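Local coordinates for cellulose binding domain-containing protein (Clostridium clariflavum, PDB 4B96), which probably binds cellulose through this family 3b carbohydrate-binding module, the C-terminal part of a longer membrane protein of a biomass-sensing system, at residues Q14-K19 against F123-S128; D24-N29 against G98-V103; V40-Y45 against V88-G93; A56-S61 against F104-R109. One frame throughout, in Å; residues are numbered along the deposited sequence.

Interaction 1 (Q14-K19 against F123-S128)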
loop_
_atom_site.group_PDB
_atom_site.type_symbol
_atom_site.label_atom_id
_atom_site.label_comp_id
_atom_site.label_asym_id
_atom_site.label_seq_id
_atom_site.Cartn_x
_atom_site.Cartn_y
_atom_site.Cartn_z
ATOM N N GLN A 14 21.486 -1.804 10.133
ATOM C CA GLN A 14 20.999 -2.981 9.417
ATOM C C GLN A 14 21.425 -4.305 10.060
ATOM O O GLN A 14 21.134 -5.355 9.533
ATOM C CB GLN A 14 21.359 -2.911 7.937
ATOM C CG GLN A 14 20.435 -1.911 7.207
ATOM C CD GLN A 14 20.636 -1.925 5.737
ATOM O OE1 GLN A 14 21.179 -2.887 5.177
ATOM N NE2 GLN A 14 20.191 -0.847 5.069
ATOM N N SER A 15 22.135 -4.246 11.183
ATOM C CA SER A 15 22.437 -5.473 11.972
ATOM C C SER A 15 21.124 -5.976 12.584
ATOM O O SER A 15 20.274 -5.171 12.965
ATOM C CB SER A 15 23.369 -5.142 13.118
ATOM O OG SER A 15 24.663 -4.886 12.618
ATOM N N LEU A 16 20.965 -7.295 12.682
ATOM C CA LEU A 16 19.740 -7.860 13.251
ATOM C C LEU A 16 19.611 -7.418 14.730
ATOM O O LEU A 16 18.539 -7.084 15.192
ATOM C CB LEU A 16 19.783 -9.396 13.154
ATOM C CG LEU A 16 19.719 -9.969 11.733
ATOM C CD1 LEU A 16 19.372 -11.428 11.816
ATOM C CD2 LEU A 16 18.640 -9.168 10.921
ATOM N N TYR A 17 20.715 -7.441 15.477
ATOM C CA TYR A 17 20.682 -6.965 16.865
ATOM C C TYR A 17 21.205 -5.537 16.991
ATOM O O TYR A 17 22.329 -5.253 16.596
ATOM C CB TYR A 17 21.487 -7.912 17.755
ATOM C CG TYR A 17 20.839 -9.284 17.818
ATOM C CD1 TYR A 17 19.796 -9.528 18.689
ATOM C CD2 TYR A 17 21.246 -10.320 16.985
ATOM C CE1 TYR A 17 19.173 -10.790 18.765
ATOM C CE2 TYR A 17 20.633 -11.593 17.045
ATOM C CZ TYR A 17 19.592 -11.809 17.937
ATOM O OH TYR A 17 18.960 -13.035 18.016
ATOM N N SER A 18 20.408 -4.635 17.549
ATOM C CA SER A 18 20.812 -3.240 17.571
ATOM C C SER A 18 20.221 -2.559 18.798
ATOM O O SER A 18 19.094 -2.844 19.165
ATOM C CB SER A 18 20.299 -2.554 16.286
ATOM O OG SER A 18 20.560 -1.166 16.326
ATOM N N LYS A 19 20.943 -1.608 19.379
ATOM C CA LYS A 19 20.399 -0.837 20.500
ATOM C C LYS A 19 19.397 0.214 20.056
ATOM O O LYS A 19 18.594 0.698 20.871
ATOM C CB LYS A 19 21.509 -0.212 21.319
ATOM C CG LYS A 19 22.242 -1.292 22.087
ATOM C CD LYS A 19 23.295 -0.742 23.048
ATOM C CE LYS A 19 24.109 -1.864 23.674
ATOM N NZ LYS A 19 24.955 -1.255 24.754
ATOM N N PHE A 123 11.207 -3.468 9.155
ATOM C CA PHE A 123 12.672 -3.530 9.065
ATOM C C PHE A 123 13.148 -3.665 7.607
ATOM O O PHE A 123 12.706 -4.569 6.885
ATOM C CB PHE A 123 13.182 -4.696 9.873
ATOM C CG PHE A 123 14.690 -4.881 9.848
ATOM C CD1 PHE A 123 15.573 -3.814 10.149
ATOM C CD2 PHE A 123 15.218 -6.109 9.578
ATOM C CE1 PHE A 123 16.961 -4.042 10.152
ATOM C CE2 PHE A 123 16.586 -6.330 9.602
ATOM C CZ PHE A 123 17.442 -5.296 9.864
ATOM N N LEU A 124 14.056 -2.776 7.187
ATOM C CA LEU A 124 14.489 -2.749 5.768
ATOM C C LEU A 124 15.990 -2.984 5.682
ATOM O O LEU A 124 16.782 -2.216 6.223
ATOM C CB LEU A 124 14.070 -1.415 5.085
ATOM C CG LEU A 124 14.514 -1.104 3.640
ATOM C CD1 LEU A 124 14.230 -2.267 2.731
ATOM C CD2 LEU A 124 13.814 0.205 3.061
ATOM N N GLN A 125 16.387 -4.059 5.019
ATOM C CA GLN A 125 17.805 -4.391 4.833
ATOM C C GLN A 125 18.175 -4.397 3.375
ATOM O O GLN A 125 17.311 -4.548 2.527
ATOM C CB GLN A 125 18.058 -5.826 5.266
ATOM C CG GLN A 125 18.199 -5.991 6.676
ATOM C CD GLN A 125 18.585 -7.406 6.979
ATOM O OE1 GLN A 125 17.874 -8.344 6.589
ATOM N NE2 GLN A 125 19.714 -7.578 7.654
ATOM N N GLY A 126 19.456 -4.289 3.105
ATOM C CA GLY A 126 19.990 -4.479 1.760
ATOM C C GLY A 126 19.990 -3.228 0.910
ATOM O O GLY A 126 20.297 -3.324 -0.231
ATOM N N ASN A 127 19.613 -2.064 1.441
ATOM C CA ASN A 127 19.634 -0.830 0.623
ATOM C C ASN A 127 20.670 0.169 1.192
ATOM O O ASN A 127 21.181 -0.015 2.293
ATOM C CB ASN A 127 18.243 -0.174 0.505
ATOM C CG ASN A 127 17.740 0.330 1.847
ATOM O OD1 ASN A 127 18.205 -0.176 2.909
ATOM N ND2 ASN A 127 16.819 1.362 1.839
ATOM N N SER A 128 21.036 1.180 0.419
ATOM C CA SER A 128 22.111 2.031 0.896
ATOM C C SER A 128 21.683 3.488 1.025
ATOM O O SER A 128 22.501 4.328 1.417
ATOM C CB SER A 128 23.333 1.908 0.002
ATOM O OG SER A 128 23.014 2.418 -1.281
#
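Gln14 and Gln125 bring their CA atoms to 5.8 Å where two surface loops of the CBM3 beta-sandwich meet. Residues 14-16 lead into the short strand 17-18. Residues 123-128 belong to the loop between strands 115-116 and 131-132. The three hydrogen bonds across the contact each join a side-chain amide to a backbone group. Gln14 reaches over with an extended chain, its CG beside its own backbone N (chi1 -76°), and both ends of its amide are used. Gln14 OE1 accepts from Gly126 N at 3.0 Å, with the donor well above the carbonyl plane and not on a lone pair. Gln14 NE2 gives to Asn127 O at 3.1 Å. The amide planes of Gln14 and Asn127 are only 17° apart, and Asn127 ND2 is bonded to Ser131 OG. In the other direction Gln125 NE2 donates to Gln14 O at 3.2 Å, nearly along the C=O axis. The same oxygen lies in the plane of the Phe123 ring, at its edge. The contact flanks the calcium site: Leu16 lies close to the ligand Asn116, and Phe123 close to Asp120. The Leu16 and Phe123 side chains cross at about a right angle, with Leu16 CD2 3.7 Å from Phe123 CE2.

Interaction 2 (D24-N29 against G98-V103)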
loop_
_atom_site.group_PDB
_atom_site.type_symbol
_atom_site.label_atom_id
_atom_site.label_comp_id
_atom_site.label_asym_id
_atom_site.label_seq_id
_atom_site.Cartn_x
_atom_site.Cartn_y
_atom_site.Cartn_z
ATOM N N ASP A 24 13.794 6.483 10.281
ATOM C CA ASP A 24 13.901 7.655 9.368
ATOM C C ASP A 24 13.068 7.544 8.091
ATOM O O ASP A 24 13.184 6.533 7.321
ATOM C CB ASP A 24 15.311 7.802 8.833
ATOM C CG ASP A 24 16.341 8.029 9.946
ATOM O OD1 ASP A 24 16.008 7.807 11.149
ATOM O OD2 ASP A 24 17.467 8.414 9.581
ATOM N N PHE A 25 12.329 8.596 7.795
ATOM C CA PHE A 25 11.523 8.598 6.585
ATOM C C PHE A 25 11.497 9.956 5.917
ATOM O O PHE A 25 11.838 10.993 6.539
ATOM C CB PHE A 25 10.103 8.110 6.860
ATOM C CG PHE A 25 9.339 8.942 7.867
ATOM C CD1 PHE A 25 8.590 10.051 7.446
ATOM C CD2 PHE A 25 9.282 8.546 9.227
ATOM C CE1 PHE A 25 7.852 10.814 8.359
ATOM C CE2 PHE A 25 8.519 9.285 10.153
ATOM C CZ PHE A 25 7.838 10.454 9.720
ATOM N N VAL A 26 11.118 9.919 4.641
ATOM C CA VAL A 26 10.857 11.125 3.878
ATOM C C VAL A 26 9.441 11.000 3.326
ATOM O O VAL A 26 9.088 10.010 2.699
ATOM C CB VAL A 26 11.825 11.247 2.679
ATOM C CG1 VAL A 26 11.531 12.548 1.872
ATOM C CG2 VAL A 26 13.276 11.224 3.176
ATOM N N ILE A 27 8.594 11.968 3.619
ATOM C CA ILE A 27 7.288 11.982 2.975
ATOM C C ILE A 27 7.426 12.941 1.841
ATOM O O ILE A 27 7.775 14.103 2.063
ATOM C CB ILE A 27 6.206 12.569 3.854
ATOM C CG1 ILE A 27 6.026 11.769 5.136
ATOM C CG2 ILE A 27 4.861 12.690 3.070
ATOM C CD1 ILE A 27 5.073 12.438 6.052
ATOM N N GLU A 28 7.134 12.468 0.643
ATOM C CA GLU A 28 7.172 13.281 -0.549
ATOM C C GLU A 28 5.743 13.761 -0.854
ATOM O O GLU A 28 4.772 12.990 -0.740
ATOM C CB GLU A 28 7.722 12.458 -1.724
ATOM C CG GLU A 28 9.142 11.931 -1.536
ATOM C CD GLU A 28 9.746 11.338 -2.828
ATOM O OE1 GLU A 28 8.995 10.728 -3.607
ATOM O OE2 GLU A 28 10.966 11.481 -3.075
ATOM N N ASN A 29 5.611 15.037 -1.236
ATOM C CA ASN A 29 4.321 15.592 -1.666
ATOM C C ASN A 29 4.283 15.564 -3.190
ATOM O O ASN A 29 4.942 16.363 -3.832
ATOM C CB ASN A 29 4.144 17.026 -1.145
ATOM C CG ASN A 29 2.809 17.636 -1.515
ATOM O OD1 ASN A 29 2.080 17.143 -2.409
ATOM N ND2 ASN A 29 2.477 18.753 -0.840
ATOM N N GLY A 98 5.590 19.315 -4.463
ATOM C CA GLY A 98 6.852 19.113 -5.141
ATOM C C GLY A 98 7.988 19.049 -4.114
ATOM O O GLY A 98 9.146 18.902 -4.461
ATOM N N ASP A 99 7.681 19.206 -2.833
ATOM C CA ASP A 99 8.749 19.108 -1.848
ATOM C C ASP A 99 8.550 17.875 -0.974
ATOM O O ASP A 99 7.665 17.041 -1.241
ATOM C CB ASP A 99 8.766 20.350 -0.980
ATOM C CG ASP A 99 10.179 20.708 -0.488
ATOM O OD1 ASP A 99 11.109 19.811 -0.354
ATOM O OD2 ASP A 99 10.354 21.939 -0.253
ATOM N N ALA A 100 9.370 17.743 0.059
ATOM C CA ALA A 100 9.322 16.545 0.907
ATOM C C ALA A 100 9.608 16.942 2.350
ATOM O O ALA A 100 10.271 17.954 2.572
ATOM C CB ALA A 100 10.332 15.520 0.432
ATOM N N ALA A 101 9.090 16.180 3.321
ATOM C CA ALA A 101 9.433 16.402 4.732
ATOM C C ALA A 101 10.455 15.305 5.058
ATOM O O ALA A 101 10.166 14.101 4.842
ATOM C CB ALA A 101 8.192 16.192 5.619
ATOM N N TRP A 102 11.626 15.687 5.591
ATOM C CA TRP A 102 12.605 14.668 6.027
ATOM C C TRP A 102 12.496 14.557 7.528
ATOM O O TRP A 102 12.569 15.567 8.220
ATOM C CB TRP A 102 14.062 15.075 5.647
ATOM C CG TRP A 102 14.287 15.174 4.119
ATOM C CD1 TRP A 102 13.705 16.062 3.282
ATOM C CD2 TRP A 102 15.116 14.334 3.284
ATOM N NE1 TRP A 102 14.126 15.866 1.996
ATOM C CE2 TRP A 102 14.995 14.812 1.962
ATOM C CE3 TRP A 102 15.967 13.234 3.530
ATOM C CZ2 TRP A 102 15.682 14.205 0.849
ATOM C CZ3 TRP A 102 16.671 12.635 2.415
ATOM C CH2 TRP A 102 16.504 13.121 1.103
ATOM N N VAL A 103 12.336 13.335 8.040
ATOM C CA VAL A 103 12.182 13.151 9.461
ATOM C C VAL A 103 13.027 11.980 9.943
ATOM O O VAL A 103 12.723 10.834 9.584
ATOM C CB VAL A 103 10.688 12.909 9.861
ATOM C CG1 VAL A 103 10.512 13.223 11.357
ATOM C CG2 VAL A 103 9.721 13.783 9.016
#
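Phe25 and Val103 lie side by side and point the same way, into the interior of the beta-sandwich. They sit on neighbouring antiparallel strands of one sheet, 20-29 and 100-109, whose local axes run at 171° and come within 4.6 Å. Val103 CB stands over one face of the Phe25 ring, 4.0 Å from the ring centroid, in a CH-pi contact. Val103 CG2 comes to 3.6 Å from Phe25 CE1. The ring is put there by chi1 of 60°, which sets CG between the backbone N and the carbonyl carbon. Ile27 and Ala101 follow on this face. The second sheet packs against it, with Val42, Val88 and Phe90 touching Phe25.

The other face carries Val26, Glu28, Ala100 and Trp102. Here Val26 and Trp102 also run alongside each other. Val26 CG2 sits over the indole six-membered ring, 3.4 Å from Trp102 CE3, while its other branch, CG1, turns to Ala100 CB at 3.5 Å. Phe130 meets the indole edge-to-face.

Backbone bonds fix this order. Phe25 with Val103 and Ile27 with Ala101 are hydrogen-bonded pairs, each with a bond in both directions. Val26 with Trp102, between them, and Glu28 with Ala100, beyond Ile27 and Ala101, are non-hydrogen-bonded pairs. The bonding continues into residues 98-99, ahead of strand 100-109, where Asn29 N gives to Asp99 O at 2.9 Å and Gly98 N to Asn29 O at 3.1 Å.

Interaction 3 (V40-Y45 against V88-G93)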
loop_
_atom_site.group_PDB
_atom_site.type_symbol
_atom_site.label_atom_id
_atom_site.label_comp_id
_atom_site.label_asym_id
_atom_site.label_seq_id
_atom_site.Cartn_x
_atom_site.Cartn_y
_atom_site.Cartn_z
ATOM N N VAL A 40 -1.406 14.079 9.818
ATOM C CA VAL A 40 -0.671 12.953 9.293
ATOM C C VAL A 40 -0.064 12.108 10.379
ATOM O O VAL A 40 0.552 12.621 11.294
ATOM C CB VAL A 40 0.447 13.445 8.343
ATOM C CG1 VAL A 40 1.421 12.333 7.969
ATOM C CG2 VAL A 40 -0.197 14.067 7.091
ATOM N N LYS A 41 -0.257 10.794 10.299
ATOM C CA LYS A 41 0.428 9.853 11.195
ATOM C C LYS A 41 1.291 8.911 10.357
ATOM O O LYS A 41 0.873 8.457 9.250
ATOM C CB LYS A 41 -0.651 8.979 11.882
ATOM C CG LYS A 41 -1.462 9.723 12.875
ATOM C CD LYS A 41 -2.665 8.924 13.355
ATOM C CE LYS A 41 -3.572 9.873 14.206
ATOM N NZ LYS A 41 -4.631 9.145 14.998
ATOM N N VAL A 42 2.443 8.527 10.888
ATOM C CA VAL A 42 3.293 7.576 10.196
ATOM C C VAL A 42 3.589 6.446 11.177
ATOM O O VAL A 42 3.873 6.728 12.366
ATOM C CB VAL A 42 4.610 8.258 9.749
ATOM C CG1 VAL A 42 5.548 7.295 8.980
ATOM C CG2 VAL A 42 4.302 9.475 8.861
ATOM N N ARG A 43 3.520 5.178 10.705
ATOM C CA ARG A 43 3.750 4.051 11.613
ATOM C C ARG A 43 4.909 3.186 11.202
ATOM O O ARG A 43 5.016 2.846 10.029
ATOM C CB ARG A 43 2.504 3.163 11.718
ATOM C CG ARG A 43 1.360 3.899 12.464
ATOM C CD ARG A 43 0.096 3.045 12.498
ATOM N NE ARG A 43 -0.944 3.895 13.080
ATOM C CZ ARG A 43 -2.222 3.560 13.213
ATOM N NH1 ARG A 43 -2.652 2.392 12.796
ATOM N NH2 ARG A 43 -3.075 4.418 13.758
ATOM N N TYR A 44 5.738 2.814 12.182
ATOM C CA TYR A 44 6.829 1.859 12.011
ATOM C C TYR A 44 6.452 0.639 12.861
ATOM O O TYR A 44 6.305 0.736 14.090
ATOM C CB TYR A 44 8.136 2.474 12.501
ATOM C CG TYR A 44 9.341 1.560 12.228
ATOM C CD1 TYR A 44 9.612 0.458 13.064
ATOM C CD2 TYR A 44 10.175 1.780 11.109
ATOM C CE1 TYR A 44 10.702 -0.398 12.779
ATOM C CE2 TYR A 44 11.271 0.938 10.800
ATOM C CZ TYR A 44 11.537 -0.139 11.652
ATOM O OH TYR A 44 12.567 -1.009 11.380
ATOM N N TYR A 45 6.252 -0.497 12.225
ATOM C CA TYR A 45 5.803 -1.702 12.932
ATOM C C TYR A 45 6.965 -2.531 13.379
ATOM O O TYR A 45 7.875 -2.826 12.576
ATOM C CB TYR A 45 4.978 -2.559 12.002
ATOM C CG TYR A 45 3.746 -1.818 11.581
ATOM C CD1 TYR A 45 2.582 -1.916 12.341
ATOM C CD2 TYR A 45 3.749 -1.043 10.425
ATOM C CE1 TYR A 45 1.471 -1.232 12.001
ATOM C CE2 TYR A 45 2.582 -0.362 10.025
ATOM C CZ TYR A 45 1.476 -0.448 10.823
ATOM O OH TYR A 45 0.329 0.221 10.499
ATOM N N VAL A 88 4.407 8.207 14.657
ATOM C CA VAL A 88 4.980 9.558 14.604
ATOM C C VAL A 88 3.890 10.549 14.143
ATOM O O VAL A 88 3.227 10.304 13.139
ATOM C CB VAL A 88 6.166 9.614 13.628
ATOM C CG1 VAL A 88 6.742 11.058 13.541
ATOM C CG2 VAL A 88 7.305 8.626 14.117
ATOM N N THR A 89 3.728 11.648 14.881
ATOM C CA THR A 89 2.765 12.668 14.544
ATOM C C THR A 89 3.494 14.017 14.639
ATOM O O THR A 89 4.654 14.063 15.071
ATOM C CB THR A 89 1.572 12.666 15.528
ATOM O OG1 THR A 89 2.070 12.715 16.875
ATOM C CG2 THR A 89 0.687 11.390 15.349
ATOM N N PHE A 90 2.824 15.084 14.194
ATOM C CA PHE A 90 3.432 16.414 14.051
ATOM C C PHE A 90 2.540 17.429 14.647
ATOM O O PHE A 90 1.352 17.441 14.324
ATOM C CB PHE A 90 3.587 16.734 12.562
ATOM C CG PHE A 90 4.417 15.727 11.872
ATOM C CD1 PHE A 90 3.826 14.552 11.351
ATOM C CD2 PHE A 90 5.795 15.892 11.812
ATOM C CE1 PHE A 90 4.603 13.549 10.728
ATOM C CE2 PHE A 90 6.596 14.889 11.193
ATOM C CZ PHE A 90 5.982 13.729 10.621
ATOM N N GLU A 91 3.105 18.340 15.437
ATOM C CA GLU A 91 2.332 19.446 15.992
ATOM C C GLU A 91 2.275 20.572 15.008
ATOM O O GLU A 91 1.447 21.461 15.133
ATOM C CB GLU A 91 2.999 19.986 17.264
ATOM C CG GLU A 91 3.157 18.956 18.360
ATOM C CD GLU A 91 1.922 18.806 19.222
ATOM O OE1 GLU A 91 0.812 19.122 18.725
ATOM O OE2 GLU A 91 2.059 18.384 20.404
ATOM N N LYS A 92 3.200 20.574 14.058
ATOM C CA LYS A 92 3.315 21.669 13.098
ATOM C C LYS A 92 4.084 21.188 11.878
ATOM O O LYS A 92 4.945 20.299 11.986
ATOM C CB LYS A 92 4.083 22.859 13.724
ATOM C CG LYS A 92 3.986 24.095 12.882
ATOM C CD LYS A 92 5.283 24.931 12.878
ATOM C CE LYS A 92 6.388 24.213 12.085
ATOM N NZ LYS A 92 7.379 25.176 11.576
ATOM N N GLY A 93 3.811 21.772 10.709
ATOM C CA GLY A 93 4.527 21.347 9.508
ATOM C C GLY A 93 3.611 21.319 8.310
ATOM O O GLY A 93 2.464 20.852 8.393
HETATM O O HOH W 1 0.173 14.623 13.060
#
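Val42 and Val88 form an antiparallel hydrogen-bonded pair between strands 40-47 and 83-90, whose local axes run at 160°. Val42 N gives to Val88 O at 3.0 Å, and Val88 N to Val42 O at 2.8 Å. Beyond Lys41 and Thr89 the direct bonding gives way to water. One water donates to Val40 O at 2.7 Å and accepts from Phe90 N at 2.9 Å, so it bridges the two strands.

The side chains sort onto two faces. Val42 and Val88 stand next to each other on the buried face. Phe90 brings the edge of its ring to the other strand. Val40 O lies in the ring plane, 3.8 Å from Phe90 CD1, and Val40 CG1 adds a loose apolar contact at 4.4 Å from Phe90 CE1. On the opposite face Lys41 and Thr89 run alongside each other, with Lys41 CG 3.7 Å from Thr89 CG2. The lysine chain then extends away, and its NZ makes a salt bridge with Asp142.

Within the sheet, Val42 also touches Met136, and Val88 touches Val69. Apolar side chains turned to the facing sheet, alternating with polar ones on the outer face, are characteristic of a beta-sandwich such as the CBM3 domain.

Interaction 4 (A56-S61 against F104-R109)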
loop_
_atom_site.group_PDB
_atom_site.type_symbol
_atom_site.label_atom_id
_atom_site.label_comp_id
_atom_site.label_asym_id
_atom_site.label_seq_id
_atom_site.Cartn_x
_atom_site.Cartn_y
_atom_site.Cartn_z
ATOM N N ALA A 56 13.533 9.499 19.940
ATOM C CA ALA A 56 14.454 10.649 19.747
ATOM C C ALA A 56 14.299 11.103 18.303
ATOM O O ALA A 56 14.160 10.264 17.437
ATOM C CB ALA A 56 15.875 10.245 20.026
ATOM N N VAL A 57 14.230 12.422 18.082
ATOM C CA VAL A 57 14.124 12.987 16.743
ATOM C C VAL A 57 15.457 13.652 16.444
ATOM O O VAL A 57 15.915 14.533 17.199
ATOM C CB VAL A 57 12.971 14.036 16.647
ATOM C CG1 VAL A 57 12.917 14.621 15.240
ATOM C CG2 VAL A 57 11.632 13.343 16.988
ATOM N N TYR A 58 16.133 13.199 15.386
ATOM C CA TYR A 58 17.451 13.782 15.082
ATOM C C TYR A 58 17.383 14.913 14.024
ATOM O O TYR A 58 18.302 15.697 13.919
ATOM C CB TYR A 58 18.383 12.688 14.531
ATOM C CG TYR A 58 18.644 11.585 15.512
ATOM C CD1 TYR A 58 18.759 11.870 16.876
ATOM C CD2 TYR A 58 18.828 10.254 15.073
ATOM C CE1 TYR A 58 19.035 10.846 17.805
ATOM C CE2 TYR A 58 19.134 9.238 15.961
ATOM C CZ TYR A 58 19.210 9.524 17.318
ATOM O OH TYR A 58 19.455 8.510 18.212
ATOM N N PHE A 59 16.362 14.892 13.179
ATOM C CA PHE A 59 16.308 15.864 12.088
ATOM C C PHE A 59 14.869 15.976 11.656
ATOM O O PHE A 59 14.197 14.951 11.446
ATOM C CB PHE A 59 17.193 15.417 10.892
ATOM C CG PHE A 59 17.287 16.461 9.818
ATOM C CD1 PHE A 59 18.055 17.601 10.001
ATOM C CD2 PHE A 59 16.579 16.323 8.635
ATOM C CE1 PHE A 59 18.126 18.600 9.031
ATOM C CE2 PHE A 59 16.642 17.330 7.638
ATOM C CZ PHE A 59 17.414 18.464 7.840
ATOM N N TYR A 60 14.385 17.212 11.501
ATOM C CA TYR A 60 13.032 17.437 10.966
ATOM C C TYR A 60 13.164 18.646 10.010
ATOM O O TYR A 60 13.419 19.750 10.456
ATOM C CB TYR A 60 12.029 17.760 12.102
ATOM C CG TYR A 60 10.615 18.102 11.651
ATOM C CD1 TYR A 60 10.072 17.507 10.491
ATOM C CD2 TYR A 60 9.838 19.044 12.359
ATOM C CE1 TYR A 60 8.784 17.769 10.072
ATOM C CE2 TYR A 60 8.531 19.328 11.940
ATOM C CZ TYR A 60 8.015 18.699 10.789
ATOM O OH TYR A 60 6.733 18.978 10.365
ATOM N N SER A 61 13.029 18.441 8.715
ATOM C CA SER A 61 13.322 19.534 7.804
ATOM C C SER A 61 12.303 20.688 7.853
ATOM O O SER A 61 12.553 21.736 7.299
ATOM C CB SER A 61 13.458 19.006 6.371
ATOM O OG SER A 61 12.219 18.418 5.946
ATOM N N PHE A 104 14.131 12.251 10.663
ATOM C CA PHE A 104 15.042 11.173 11.075
ATOM C C PHE A 104 15.001 11.016 12.593
ATOM O O PHE A 104 14.897 11.994 13.321
ATOM C CB PHE A 104 16.522 11.465 10.774
ATOM C CG PHE A 104 16.804 11.758 9.334
ATOM C CD1 PHE A 104 15.823 11.629 8.370
ATOM C CD2 PHE A 104 18.057 12.168 8.944
ATOM C CE1 PHE A 104 16.099 11.916 7.023
ATOM C CE2 PHE A 104 18.312 12.459 7.603
ATOM C CZ PHE A 104 17.329 12.354 6.665
ATOM N N GLY A 105 15.104 9.788 13.073
ATOM C CA GLY A 105 15.223 9.603 14.514
ATOM C C GLY A 105 15.268 8.137 14.850
ATOM O O GLY A 105 15.372 7.288 13.964
ATOM N N ALA A 106 15.191 7.852 16.146
ATOM C CA ALA A 106 15.387 6.512 16.636
ATOM C C ALA A 106 14.365 6.192 17.727
ATOM O O ALA A 106 13.784 7.107 18.366
ATOM C CB ALA A 106 16.839 6.392 17.213
ATOM N N ILE A 107 14.170 4.896 17.981
ATOM C CA ILE A 107 13.671 4.482 19.297
ATOM C C ILE A 107 14.692 3.527 19.965
ATOM O O ILE A 107 15.424 2.812 19.267
ATOM C CB ILE A 107 12.310 3.733 19.184
ATOM C CG1 ILE A 107 12.406 2.563 18.196
ATOM C CG2 ILE A 107 11.196 4.723 18.844
ATOM C CD1 ILE A 107 11.131 1.670 18.148
ATOM N N THR A 108 14.734 3.530 21.291
ATOM C CA THR A 108 15.698 2.729 22.048
ATOM C C THR A 108 14.908 2.199 23.235
ATOM O O THR A 108 13.899 2.793 23.613
ATOM C CB THR A 108 16.860 3.652 22.562
ATOM O OG1 THR A 108 16.292 4.805 23.232
ATOM C CG2 THR A 108 17.708 4.161 21.373
ATOM N N ARG A 109 15.351 1.098 23.820
ATOM C CA ARG A 109 14.801 0.652 25.090
ATOM C C ARG A 109 15.409 1.538 26.165
ATOM O O ARG A 109 16.624 1.854 26.135
ATOM C CB ARG A 109 15.194 -0.803 25.389
ATOM C CG ARG A 109 14.620 -1.788 24.375
ATOM C CD ARG A 109 15.097 -3.161 24.811
ATOM N NE ARG A 109 14.389 -4.207 24.084
ATOM C CZ ARG A 109 14.517 -5.504 24.390
ATOM N NH1 ARG A 109 15.360 -5.881 25.365
ATOM N NH2 ARG A 109 13.807 -6.435 23.719
#
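A classic beta bulge sets Tyr58 and Phe59 together against Phe104. Phe104 O accepts from both of their backbone N-H groups. The bond from Tyr58 N is 2.7 Å and that from Phe59 N is longer, 3.3 Å. Both donors reach the oxygen from the same face of its carbonyl plane. Phe104 N gives back to Phe59 O at 2.8 Å. Before the bulge the pairing is regular: Ala56 and Ala106 exchange two bonds, and Val57 faces Gly105 as a non-hydrogen-bonded pair. Gly105 CA comes to 3.2 Å from Ala56 O, a close approach of backbone to backbone.

The bulge lies in an antiparallel sheet of the beta-sandwich, between strand 53-60, an edge strand of this sheet within the chain, and strand 100-109. It shifts the register by one. The extra residue turns the Tyr58 side chain toward strand 100-109, and its ring runs along Gly105 to Ala106. Tyr58 OH ends 3.5 Å from Ala106 CB. The Tyr58 side chain also touches Arg22 of strand 20-29.

Phe59 and Phe104 point to the same face of the sheet. Their rings meet obliquely, with centroids 5.5 Å apart and planes at 44°. Phe59 CD2 stands above the centre of the Phe104 ring. Phe59 CB packs 3.9 Å from Phe104 CD2.

Interactions 2 and 4 share strand 100-109 and lie in the same sheet. They are tied by Asp24 OD1, 2.9 Å from Gly105 N, and Ser61 OG, 2.8 Å from Trp102 N. Interaction 3 belongs to the facing sheet, its centre about 12 Å from that of interaction 2 and from that of interaction 4. It meets interaction 2 in the core, where Phe25 CZ is 3.9 Å from Phe90 CZ. It meets interaction 4 where Tyr60 OH is 2.8 Å from Lys92 O. Interaction 1 lies at the surface near the calcium site, the Phe123 side chain about 8 Å from the ion. It touches interaction 3 through Phe123 CA, 3.4 Å from Tyr44 OH.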